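Local coordinates for mucin-like protocadherin (Homo sapiens, PDB 6OAE), which probably acts as an intermicrovillar adhesion molecule, forming calcium-dependent heterophilic complexes with CDHR2 on adjacent microvilli and so controlling their packing, at residues Gln34-Gly39 and Phe47-Asn52; Gln71-Cys74 and Thr79-Thr82; Thr113-Thr118 and Asp164-Phe169. One frame throughout, in Å; residues are numbered along the deposited sequence.

Contact 1 (Gln34-Gly39 and Phe47-Asn52)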
ATOM      1  N   GLN A  34      -4.476 -35.655  26.414  1.00 45.28           N
ATOM      2  CA  GLN A  34      -4.841 -34.228  26.178  1.00 45.15           C
ATOM      3  C   GLN A  34      -5.346 -34.066  24.734  1.00 43.04           C
ATOM      4  O   GLN A  34      -5.049 -34.927  23.909  1.00 40.59           O
ATOM      5  CB  GLN A  34      -3.651 -33.302  26.465  1.00 46.90           C
ATOM      6  CG  GLN A  34      -3.399 -33.072  27.956  1.00 48.13           C
ATOM      7  CD  GLN A  34      -2.221 -32.173  28.240  1.00 48.86           C
ATOM      8  OE1 GLN A  34      -2.038 -31.132  27.610  1.00 50.62           O
ATOM      9  NE2 GLN A  34      -1.412 -32.567  29.210  1.00 49.07           N
ATOM     10  N   GLU A  35      -6.095 -32.996  24.470  1.00 43.17           N
ATOM     11  CA  GLU A  35      -6.564 -32.593  23.115  1.00 44.87           C
ATOM     12  C   GLU A  35      -6.299 -31.095  22.955  1.00 41.71           C
ATOM     13  O   GLU A  35      -6.466 -30.355  23.948  1.00 40.96           O
ATOM     14  CB  GLU A  35      -8.051 -32.896  22.916  1.00 47.64           C
ATOM     15  CG  GLU A  35      -8.335 -34.359  22.631  1.00 51.65           C
ATOM     16  CD  GLU A  35      -9.806 -34.737  22.539  1.00 54.88           C
ATOM     17  OE1 GLU A  35     -10.106 -35.939  22.682  1.00 60.30           O
ATOM     18  OE2 GLU A  35     -10.649 -33.840  22.327  1.00 57.88           O
ATOM     19  N   VAL A  36      -5.910 -30.661  21.757  1.00 37.38           N
ATOM     20  CA  VAL A  36      -5.657 -29.215  21.479  1.00 35.25           C
ATOM     21  C   VAL A  36      -6.739 -28.718  20.521  1.00 35.01           C
ATOM     22  O   VAL A  36      -7.016 -29.410  19.541  1.00 36.74           O
ATOM     23  CB  VAL A  36      -4.231 -28.945  20.959  1.00 33.98           C
ATOM     24  CG1 VAL A  36      -3.959 -29.590  19.598  1.00 33.49           C
ATOM     25  CG2 VAL A  36      -3.929 -27.448  20.933  1.00 31.79           C
ATOM     26  N   THR A  37      -7.313 -27.563  20.826  1.00 33.48           N
ATOM     27  CA  THR A  37      -8.358 -26.878  20.045  1.00 34.97           C
ATOM     28  C   THR A  37      -8.019 -25.396  20.004  1.00 34.37           C
ATOM     29  O   THR A  37      -7.214 -24.960  20.858  1.00 35.78           O
ATOM     30  CB  THR A  37      -9.738 -27.121  20.669  1.00 37.55           C
ATOM     31  OG1 THR A  37      -9.725 -26.537  21.969  1.00 37.84           O
ATOM     32  CG2 THR A  37     -10.095 -28.590  20.760  1.00 37.89           C
ATOM     33  N   LEU A  38      -8.593 -24.652  19.059  1.00 34.11           N
ATOM     34  CA  LEU A  38      -8.417 -23.182  18.976  1.00 33.79           C
ATOM     35  C   LEU A  38      -9.280 -22.551  20.064  1.00 35.87           C
ATOM     36  O   LEU A  38     -10.435 -22.993  20.207  1.00 36.16           O
ATOM     37  CB  LEU A  38      -8.810 -22.655  17.586  1.00 33.50           C
ATOM     38  CG  LEU A  38      -7.816 -22.958  16.467  1.00 32.23           C
ATOM     39  CD1 LEU A  38      -8.370 -22.519  15.113  1.00 32.69           C
ATOM     40  CD2 LEU A  38      -6.473 -22.280  16.723  1.00 31.01           C
ATOM     41  N   GLY A  39      -8.720 -21.591  20.802  1.00 35.14           N
ATOM     42  CA  GLY A  39      -9.439 -20.758  21.781  1.00 37.19           C
ATOM     43  C   GLY A  39     -10.034 -19.523  21.130  1.00 38.09           C
ATOM     44  O   GLY A  39      -9.703 -19.228  19.946  1.00 38.66           O
ATOM     45  N   PHE A  47      -7.480 -19.821  11.178  1.00 24.17           N
ATOM     46  CA  PHE A  47      -6.731 -21.054  11.480  1.00 23.83           C
ATOM     47  C   PHE A  47      -7.656 -22.247  11.596  1.00 24.19           C
ATOM     48  O   PHE A  47      -8.858 -22.082  11.876  1.00 23.66           O
ATOM     49  CB  PHE A  47      -5.973 -20.878  12.801  1.00 22.96           C
ATOM     50  CG  PHE A  47      -4.901 -19.823  12.787  1.00 22.54           C
ATOM     51  CD1 PHE A  47      -3.642 -20.098  12.253  1.00 22.81           C
ATOM     52  CD2 PHE A  47      -5.141 -18.555  13.288  1.00 21.88           C
ATOM     53  CE1 PHE A  47      -2.653 -19.127  12.240  1.00 22.95           C
ATOM     54  CE2 PHE A  47      -4.158 -17.585  13.275  1.00 22.07           C
ATOM     55  CZ  PHE A  47      -2.907 -17.870  12.755  1.00 22.09           C
ATOM     56  N   ARG A  48      -7.083 -23.434  11.444  1.00 23.85           N
ATOM     57  CA  ARG A  48      -7.717 -24.682  11.913  1.00 24.25           C
ATOM     58  C   ARG A  48      -6.633 -25.581  12.464  1.00 24.04           C
ATOM     59  O   ARG A  48      -5.453 -25.405  12.117  1.00 21.92           O
ATOM     60  CB  ARG A  48      -8.513 -25.411  10.829  1.00 26.61           C
ATOM     61  CG  ARG A  48      -7.679 -26.138   9.782  1.00 27.41           C
ATOM     62  CD  ARG A  48      -8.539 -26.881   8.765  1.00 29.13           C
ATOM     63  NE  ARG A  48      -7.687 -27.812   8.046  1.00 28.07           N
ATOM     64  CZ  ARG A  48      -6.875 -27.489   7.048  1.00 29.73           C
ATOM     65  NH1 ARG A  48      -6.800 -26.244   6.596  1.00 31.50           N
ATOM     66  NH2 ARG A  48      -6.135 -28.424   6.491  1.00 28.67           N
ATOM     67  N   ILE A  49      -7.061 -26.520  13.278  1.00 24.60           N
ATOM     68  CA  ILE A  49      -6.231 -27.609  13.812  1.00 24.85           C
ATOM     69  C   ILE A  49      -6.869 -28.906  13.352  1.00 26.39           C
ATOM     70  O   ILE A  49      -8.077 -29.090  13.592  1.00 26.03           O
ATOM     71  CB  ILE A  49      -6.120 -27.511  15.336  1.00 26.44           C
ATOM     72  CG1 ILE A  49      -5.494 -26.179  15.754  1.00 27.03           C
ATOM     73  CG2 ILE A  49      -5.367 -28.713  15.881  1.00 26.41           C
ATOM     74  CD1 ILE A  49      -5.541 -25.934  17.261  1.00 27.96           C
ATOM     75  N   GLN A  50      -6.073 -29.738  12.702  1.00 28.61           N
ATOM     76  CA  GLN A  50      -6.422 -31.110  12.265  1.00 30.35           C
ATOM     77  C   GLN A  50      -5.190 -31.987  12.417  1.00 28.99           C
ATOM     78  O   GLN A  50      -4.086 -31.545  11.994  1.00 28.79           O
ATOM     79  CB  GLN A  50      -6.895 -31.117  10.811  1.00 33.04           C
ATOM     80  CG  GLN A  50      -8.399 -31.001  10.665  1.00 35.30           C
ATOM     81  CD  GLN A  50      -8.806 -31.244   9.231  1.00 37.69           C
ATOM     82  OE1 GLN A  50      -8.381 -30.538   8.322  1.00 37.75           O
ATOM     83  NE2 GLN A  50      -9.625 -32.264   9.018  1.00 39.08           N
ATOM     84  N   GLY A  51      -5.371 -33.179  12.988  1.00 27.34           N
ATOM     85  CA  GLY A  51      -4.293 -34.134  13.261  1.00 26.75           C
ATOM     86  C   GLY A  51      -3.169 -33.495  14.051  1.00 26.08           C
ATOM     87  O   GLY A  51      -2.020 -33.803  13.756  1.00 27.47           O
ATOM     88  N   ASN A  52      -3.491 -32.626  15.010  1.00 26.85           N
ATOM     89  CA  ASN A  52      -2.495 -31.980  15.913  1.00 28.09           C
ATOM     90  C   ASN A  52      -1.510 -31.139  15.089  1.00 26.98           C
ATOM     91  O   ASN A  52      -0.315 -31.055  15.463  1.00 25.45           O
ATOM     92  CB  ASN A  52      -1.819 -33.029  16.814  1.00 29.51           C
ATOM     93  CG  ASN A  52      -2.782 -33.584  17.840  1.00 31.74           C
ATOM     94  OD1 ASN A  52      -3.854 -33.021  18.069  1.00 31.13           O
ATOM     95  ND2 ASN A  52      -2.404 -34.680  18.467  1.00 34.32           N
TER
HETATM   96  O   HOH W   1      -5.718 -32.885  19.891  1.00 37.88           O

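Contact 2 (Gln71-Cys74 and Thr79-Thr82)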
ATOM      1  N   GLN A  71      -4.766 -19.142  19.437  1.00 26.61           N
ATOM      2  CA  GLN A  71      -4.714 -19.554  20.868  1.00 27.61           C
ATOM      3  C   GLN A  71      -4.915 -21.057  20.873  1.00 27.28           C
ATOM      4  O   GLN A  71      -6.001 -21.493  20.466  1.00 30.39           O
ATOM      5  CB  GLN A  71      -5.767 -18.800  21.676  1.00 29.26           C
ATOM      6  CG  GLN A  71      -5.813 -19.222  23.142  1.00 30.90           C
ATOM      7  CD  GLN A  71      -6.950 -18.571  23.887  1.00 32.68           C
ATOM      8  OE1 GLN A  71      -8.044 -18.388  23.358  1.00 32.13           O
ATOM      9  NE2 GLN A  71      -6.691 -18.218  25.135  1.00 36.15           N
ATOM     10  N   LEU A  72      -3.905 -21.816  21.268  1.00 27.10           N
ATOM     11  CA  LEU A  72      -3.967 -23.289  21.335  1.00 28.66           C
ATOM     12  C   LEU A  72      -4.303 -23.632  22.775  1.00 31.57           C
ATOM     13  O   LEU A  72      -3.485 -23.289  23.643  1.00 31.06           O
ATOM     14  CB  LEU A  72      -2.640 -23.928  20.923  1.00 28.64           C
ATOM     15  CG  LEU A  72      -1.994 -23.405  19.641  1.00 29.77           C
ATOM     16  CD1 LEU A  72      -0.946 -24.377  19.152  1.00 28.82           C
ATOM     17  CD2 LEU A  72      -3.021 -23.135  18.564  1.00 29.90           C
ATOM     18  N   LEU A  73      -5.458 -24.257  22.986  1.00 33.78           N
ATOM     19  CA  LEU A  73      -5.965 -24.680  24.310  1.00 35.55           C
ATOM     20  C   LEU A  73      -5.686 -26.165  24.430  1.00 38.34           C
ATOM     21  O   LEU A  73      -6.234 -26.925  23.618  1.00 36.92           O
ATOM     22  CB  LEU A  73      -7.467 -24.395  24.419  1.00 36.17           C
ATOM     23  CG  LEU A  73      -7.906 -22.936  24.339  1.00 36.15           C
ATOM     24  CD1 LEU A  73      -9.411 -22.824  24.552  1.00 36.41           C
ATOM     25  CD2 LEU A  73      -7.180 -22.057  25.344  1.00 36.41           C
ATOM     26  N   CYS A  74      -4.862 -26.564  25.401  1.00 39.89           N
ATOM     27  CA  CYS A  74      -4.495 -27.982  25.632  1.00 43.40           C
ATOM     28  C   CYS A  74      -5.267 -28.513  26.836  1.00 45.56           C
ATOM     29  O   CYS A  74      -4.860 -28.231  27.966  1.00 42.94           O
ATOM     30  CB  CYS A  74      -2.997 -28.112  25.779  1.00 45.65           C
ATOM     31  SG  CYS A  74      -2.195 -27.988  24.165  1.00 49.53           S
ATOM     32  N   THR A  79     -10.937 -29.863  30.658  1.00 60.61           N
ATOM     33  CA  THR A  79     -10.329 -28.879  31.605  1.00 59.45           C
ATOM     34  C   THR A  79      -9.001 -28.379  31.006  1.00 55.24           C
ATOM     35  O   THR A  79      -8.249 -29.212  30.481  1.00 55.01           O
ATOM     36  CB  THR A  79     -10.183 -29.480  33.015  1.00 61.18           C
ATOM     37  OG1 THR A  79     -10.102 -28.392  33.937  1.00 62.81           O
ATOM     38  CG2 THR A  79      -8.973 -30.375  33.202  1.00 61.09           C
ATOM     39  N   LEU A  80      -8.719 -27.077  31.092  1.00 53.22           N
ATOM     40  CA  LEU A  80      -7.494 -26.459  30.504  1.00 50.88           C
ATOM     41  C   LEU A  80      -6.245 -26.832  31.322  1.00 51.78           C
ATOM     42  O   LEU A  80      -6.190 -26.456  32.506  1.00 56.70           O
ATOM     43  CB  LEU A  80      -7.671 -24.939  30.458  1.00 50.40           C
ATOM     44  CG  LEU A  80      -6.590 -24.178  29.689  1.00 50.16           C
ATOM     45  CD1 LEU A  80      -6.582 -24.583  28.222  1.00 49.94           C
ATOM     46  CD2 LEU A  80      -6.782 -22.677  29.830  1.00 50.14           C
ATOM     47  N   VAL A  81      -5.282 -27.531  30.707  1.00 47.95           N
ATOM     48  CA  VAL A  81      -3.950 -27.858  31.300  1.00 46.35           C
ATOM     49  C   VAL A  81      -3.023 -26.674  31.023  1.00 45.62           C
ATOM     50  O   VAL A  81      -2.550 -26.064  31.987  1.00 45.82           O
ATOM     51  CB  VAL A  81      -3.361 -29.174  30.754  1.00 46.83           C
ATOM     52  CG1 VAL A  81      -1.999 -29.496  31.366  1.00 49.16           C
ATOM     53  CG2 VAL A  81      -4.312 -30.345  30.951  1.00 49.01           C
ATOM     54  N   THR A  82      -2.772 -26.363  29.745  1.00 42.96           N
ATOM     55  CA  THR A  82      -1.902 -25.226  29.320  1.00 41.48           C
ATOM     56  C   THR A  82      -2.491 -24.552  28.086  1.00 39.02           C
ATOM     57  O   THR A  82      -3.479 -25.075  27.516  1.00 36.94           O
ATOM     58  CB  THR A  82      -0.457 -25.660  29.036  1.00 43.17           C
ATOM     59  OG1 THR A  82      -0.493 -26.786  28.162  1.00 44.43           O
ATOM     60  CG2 THR A  82       0.329 -26.002  30.286  1.00 44.43           C
TER

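Contact 3 (Thr113-Thr118 and Asp164-Phe169)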
ATOM      1  N   THR A 113       0.607  36.131 -12.405  1.00 27.44           N
ATOM      2  CA  THR A 113       1.029  35.286 -11.260  1.00 28.46           C
ATOM      3  C   THR A 113       2.544  35.461 -11.075  1.00 28.75           C
ATOM      4  O   THR A 113       3.254  35.424 -12.087  1.00 28.26           O
ATOM      5  CB  THR A 113       0.642  33.821 -11.492  1.00 27.80           C
ATOM      6  OG1 THR A 113      -0.779  33.767 -11.609  1.00 26.10           O
ATOM      7  CG2 THR A 113       1.130  32.908 -10.388  1.00 29.11           C
ATOM      8  N   LYS A 114       3.008  35.661  -9.837  1.00 30.79           N
ATOM      9  CA  LYS A 114       4.443  35.908  -9.538  1.00 32.90           C
ATOM     10  C   LYS A 114       5.238  34.632  -9.828  1.00 29.82           C
ATOM     11  O   LYS A 114       4.774  33.541  -9.443  1.00 25.25           O
ATOM     12  CB  LYS A 114       4.638  36.373  -8.089  1.00 38.60           C
ATOM     13  CG  LYS A 114       3.776  37.568  -7.662  1.00 44.10           C
ATOM     14  CD  LYS A 114       3.606  38.677  -8.714  1.00 47.89           C
ATOM     15  CE  LYS A 114       4.906  39.352  -9.121  1.00 50.36           C
ATOM     16  NZ  LYS A 114       5.503  40.105  -7.990  1.00 53.87           N
ATOM     17  N   VAL A 115       6.390  34.765 -10.487  1.00 28.62           N
ATOM     18  CA  VAL A 115       7.318  33.629 -10.758  1.00 29.55           C
ATOM     19  C   VAL A 115       7.715  33.008  -9.405  1.00 28.73           C
ATOM     20  O   VAL A 115       7.849  33.771  -8.422  1.00 26.20           O
ATOM     21  CB  VAL A 115       8.537  34.070 -11.593  1.00 31.50           C
ATOM     22  CG1 VAL A 115       9.592  32.977 -11.693  1.00 32.53           C
ATOM     23  CG2 VAL A 115       8.117  34.528 -12.980  1.00 33.35           C
ATOM     24  N   ASN A 116       7.859  31.676  -9.361  1.00 29.34           N
ATOM     25  CA  ASN A 116       8.164  30.845  -8.158  1.00 32.25           C
ATOM     26  C   ASN A 116       6.936  30.596  -7.283  1.00 31.33           C
ATOM     27  O   ASN A 116       7.106  29.927  -6.255  1.00 33.93           O
ATOM     28  CB  ASN A 116       9.291  31.413  -7.293  1.00 35.85           C
ATOM     29  CG  ASN A 116      10.621  30.892  -7.740  1.00 39.30           C
ATOM     30  OD1 ASN A 116      10.806  29.678  -7.820  1.00 41.82           O
ATOM     31  ND2 ASN A 116      11.530  31.798  -8.043  1.00 43.95           N
ATOM     32  N   SER A 117       5.756  31.071  -7.672  1.00 28.88           N
ATOM     33  CA  SER A 117       4.490  30.839  -6.944  1.00 27.84           C
ATOM     34  C   SER A 117       4.124  29.364  -7.085  1.00 25.16           C
ATOM     35  O   SER A 117       4.292  28.823  -8.205  1.00 22.10           O
ATOM     36  CB  SER A 117       3.347  31.680  -7.482  1.00 27.57           C
ATOM     37  OG  SER A 117       3.564  33.068  -7.280  1.00 33.64           O
ATOM     38  N   THR A 118       3.594  28.761  -6.027  1.00 24.29           N
ATOM     39  CA  THR A 118       2.859  27.480  -6.145  1.00 24.03           C
ATOM     40  C   THR A 118       1.536  27.809  -6.828  1.00 22.74           C
ATOM     41  O   THR A 118       0.841  28.712  -6.327  1.00 21.65           O
ATOM     42  CB  THR A 118       2.649  26.794  -4.786  1.00 25.06           C
ATOM     43  OG1 THR A 118       3.927  26.413  -4.306  1.00 26.34           O
ATOM     44  CG2 THR A 118       1.773  25.570  -4.892  1.00 25.87           C
ATOM     45  N   ASP A 164       7.563  28.816 -13.079  1.00 21.39           N
ATOM     46  CA  ASP A 164       9.029  29.039 -13.189  1.00 23.08           C
ATOM     47  C   ASP A 164       9.394  30.222 -14.067  1.00 25.53           C
ATOM     48  O   ASP A 164      10.529  30.680 -13.948  1.00 25.89           O
ATOM     49  CB  ASP A 164       9.684  27.806 -13.770  1.00 22.83           C
ATOM     50  CG  ASP A 164       9.490  26.619 -12.861  1.00 22.52           C
ATOM     51  OD1 ASP A 164       9.616  26.813 -11.615  1.00 21.63           O
ATOM     52  OD2 ASP A 164       9.214  25.532 -13.398  1.00 21.77           O
ATOM     53  N   ARG A 165       8.507  30.675 -14.949  1.00 27.31           N
ATOM     54  CA  ARG A 165       8.809  31.809 -15.862  1.00 28.75           C
ATOM     55  C   ARG A 165       7.541  32.609 -16.086  1.00 26.01           C
ATOM     56  O   ARG A 165       6.442  32.055 -16.039  1.00 24.12           O
ATOM     57  CB  ARG A 165       9.363  31.318 -17.203  1.00 32.65           C
ATOM     58  CG  ARG A 165      10.815  30.879 -17.128  1.00 38.67           C
ATOM     59  CD  ARG A 165      11.254  30.217 -18.414  1.00 41.89           C
ATOM     60  NE  ARG A 165      11.303  31.155 -19.519  1.00 46.49           N
ATOM     61  CZ  ARG A 165      12.348  31.929 -19.836  1.00 50.48           C
ATOM     62  NH1 ARG A 165      12.261  32.741 -20.884  1.00 51.19           N
ATOM     63  NH2 ARG A 165      13.468  31.898 -19.116  1.00 50.06           N
ATOM     64  N   PRO A 166       7.656  33.922 -16.351  1.00 24.48           N
ATOM     65  CA  PRO A 166       6.464  34.744 -16.562  1.00 23.89           C
ATOM     66  C   PRO A 166       5.572  34.163 -17.666  1.00 22.63           C
ATOM     67  O   PRO A 166       6.081  33.741 -18.676  1.00 23.70           O
ATOM     68  CB  PRO A 166       7.005  36.139 -16.933  1.00 23.46           C
ATOM     69  CG  PRO A 166       8.447  36.141 -16.503  1.00 24.60           C
ATOM     70  CD  PRO A 166       8.910  34.696 -16.437  1.00 23.87           C
ATOM     71  N   LEU A 167       4.265  34.125 -17.422  1.00 22.07           N
ATOM     72  CA  LEU A 167       3.259  33.669 -18.393  1.00 22.22           C
ATOM     73  C   LEU A 167       3.028  34.789 -19.405  1.00 23.69           C
ATOM     74  O   LEU A 167       3.291  35.998 -19.085  1.00 24.36           O
ATOM     75  CB  LEU A 167       1.963  33.296 -17.670  1.00 22.69           C
ATOM     76  CG  LEU A 167       2.105  32.177 -16.640  1.00 22.82           C
ATOM     77  CD1 LEU A 167       0.817  32.006 -15.847  1.00 22.74           C
ATOM     78  CD2 LEU A 167       2.491  30.873 -17.326  1.00 22.87           C
ATOM     79  N   ASP A 168       2.558  34.404 -20.571  1.00 22.94           N
ATOM     80  CA  ASP A 168       2.216  35.343 -21.663  1.00 23.12           C
ATOM     81  C   ASP A 168       0.996  34.765 -22.376  1.00 22.28           C
ATOM     82  O   ASP A 168       1.149  33.826 -23.131  1.00 22.60           O
ATOM     83  CB  ASP A 168       3.445  35.537 -22.553  1.00 23.07           C
ATOM     84  CG  ASP A 168       3.254  36.548 -23.664  1.00 22.69           C
ATOM     85  OD1 ASP A 168       2.099  36.718 -24.106  1.00 21.11           O
ATOM     86  OD2 ASP A 168       4.284  37.148 -24.079  1.00 22.85           O
ATOM     87  N   PHE A 169      -0.169  35.343 -22.130  1.00 22.40           N
ATOM     88  CA  PHE A 169      -1.478  34.912 -22.662  1.00 22.94           C
ATOM     89  C   PHE A 169      -1.455  34.830 -24.196  1.00 23.07           C
ATOM     90  O   PHE A 169      -2.040  33.886 -24.739  1.00 22.83           O
ATOM     91  CB  PHE A 169      -2.559  35.878 -22.192  1.00 23.80           C
ATOM     92  CG  PHE A 169      -3.883  35.680 -22.854  1.00 25.73           C
ATOM     93  CD1 PHE A 169      -4.697  34.625 -22.473  1.00 25.91           C
ATOM     94  CD2 PHE A 169      -4.320  36.546 -23.848  1.00 25.20           C
ATOM     95  CE1 PHE A 169      -5.924  34.436 -23.083  1.00 27.67           C
ATOM     96  CE2 PHE A 169      -5.550  36.349 -24.450  1.00 27.49           C
ATOM     97  CZ  PHE A 169      -6.348  35.294 -24.071  1.00 27.35           C
TER
HETATM   98  O   HOH W   2       3.401  35.360 -14.824  1.00 27.63           O
HETATM   99  O   HOH W   3      11.172  28.571 -10.271  1.00 28.25           O

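Contact 1 (Gln34-Gly39 and Phe47-Asn52)
Ile-49 reaches across to Leu-38 and Val-36 between the two sheets of the first cadherin repeat of this chain, a Greek-key beta sandwich. Strand 35-38 is an edge strand of one sheet and strand 47-50 an edge strand of the other. Their axes come within 6.9 Å and run nearly antiparallel, at 162°, which is too wide a spacing for backbone pairing, so side chains fill the interval. Each strand finds its backbone partners within its own sheet, as Thr-37 does with Leu-73 and Arg-48 with Phe-55. The chain of Ile-49 is extended, with CG1 opposite its carbonyl carbon (chi1 -60°), and this carries CD1 against the opposing backbone, 3.7 Å from Thr-37 C. The other branch serves Val-36: Ile-49 CG2 stands 4.1 Å from Val-36 CG1, the two side chains crossing at about a right angle. Leu-38 divides its methyls between two partners. Its CD2 packs on Ile-49 CD1 at 3.8 Å, while Leu-38 CD1 lies 3.7 Å from Phe-47 CB and also touches the carbonyl of that residue. The ring of Phe-47 packs instead on Ala-70 and Val-88. Trimming Leu-38 to an alanine would probably leave Ile-49 CD1 with less apolar cover and open a gap beside Phe-47 CB. At the other end of the contact the link is polar: a water accepts from Val-36 N at 2.9 Å and donates to Asn-52 OD1 at 2.6 Å.

Contact 2 (Gln71-Cys74 and Thr79-Thr82)
Cys-74 is held to the opposing strand through both of its backbone polar groups. Its N donates to Thr-82 O at 2.9 Å, with an N-H...O angle of 160°. Its carbonyl oxygen serves two donors: Val-81 N approaches Cys-74 O at 2.9 Å, and Thr-82 N adds a weak bond to the same oxygen at 3.3 Å. Cys-74 and Thr-82 thus form an antiparallel hydrogen-bonded pair, and their side chains lie on one face of the sheet. On that face the sulfur of Cys-74 is joined to Cys-6 in a disulfide. Thr-82 OG1 sits between its own backbone N and carbonyl carbon (chi1 50°), a rotation that places it 3.7 Å from Cys-74 CB. Apolar contact comes from Leu-80, whose CD1 meets Leu-73 CD2 at 3.9 Å with the two side chains roughly perpendicular. The same methyl of Leu-80 also comes up to Cys-74 N. Further along, the amide of Gln-71 is satisfied at both ends, OE1 accepting from Leu-41 N and NE2 donating to Gln-83 OE1, while Gln-71 N is bonded to Ser-42 OG. Val-81 departs from extended geometry, with a psi of -61°, and with Thr-82 it faces the single residue Cys-74. This is a classic beta bulge, set in the hairpin of strands 67-76 and 79-91 of the cadherin repeat.

Contact 3 (Thr113-Thr118 and Asp164-Phe169)
Asp-164 OD1 is gripped by a salt bridge from Arg-162 NE and by a water that donates to it at 2.7 Å. The same water donates to Asn-116 OD1, also at 2.7 Å, and so ties the two loops together through a pair of side-chain oxygens. The other carboxylate oxygen of Asp-164 accepts from Ser-152 OG, so both of its oxygens are engaged, which probably restricts rotation of the group. Direct contact is made by Val-115, which lays its two methyls along the opposing backbone, CG1 at Asp-164 and CG2 at Pro-166. With CG1 lying opposite its own backbone N (chi1 171°), Val-115 places that methyl 3.4 Å from Asp-164 O. The second methyl, CG2, rests beside the proline ring, 3.6 Å from Pro-166 CD. A second water spans the far side of the valine, donating to Thr-113 O at 2.7 Å and accepting from Leu-167 N at 3.0 Å. Val-115 is presented by a tight turn, closed by Ser-117 N donating to Lys-114 O at 3.2 Å. Ser-117 OG bonds to that oxygen too, from the same face of its plane. Asn-116, third residue of the turn, takes the positive phi (79°) that this turn type calls for, and backbone hydrogen bonds of Asn-116 and Ser-117 with Leu-163 hold the turn against the end of strand 158-163. The whole is a type II beta turn, Lys-114 to Ser-117, packed on a neighbouring interstrand loop of the second cadherin repeat.

Contacts 1 and 2 belong to one repeat and adjoin directly, their centres 10 Å apart. Strands 35-38 and 67-76 are neighbours in a sheet, where Thr-37 O and Leu-73 N lie 2.8 Å apart, probably hydrogen-bonded; contact 1 then joins that sheet to its partner in the sandwich, whereas contact 2 continues it into the next strand. Contact 3 is in the other repeat, beyond the centre of the chain, its centre about 69 Å from that of contact 1 and about 72 Å from that of contact 2. Calcium ions are bound where the repeats meet, by residues including Glu-17, Asp-95, Asp-131 and Asp-183, none of which belongs to any of the three contacts.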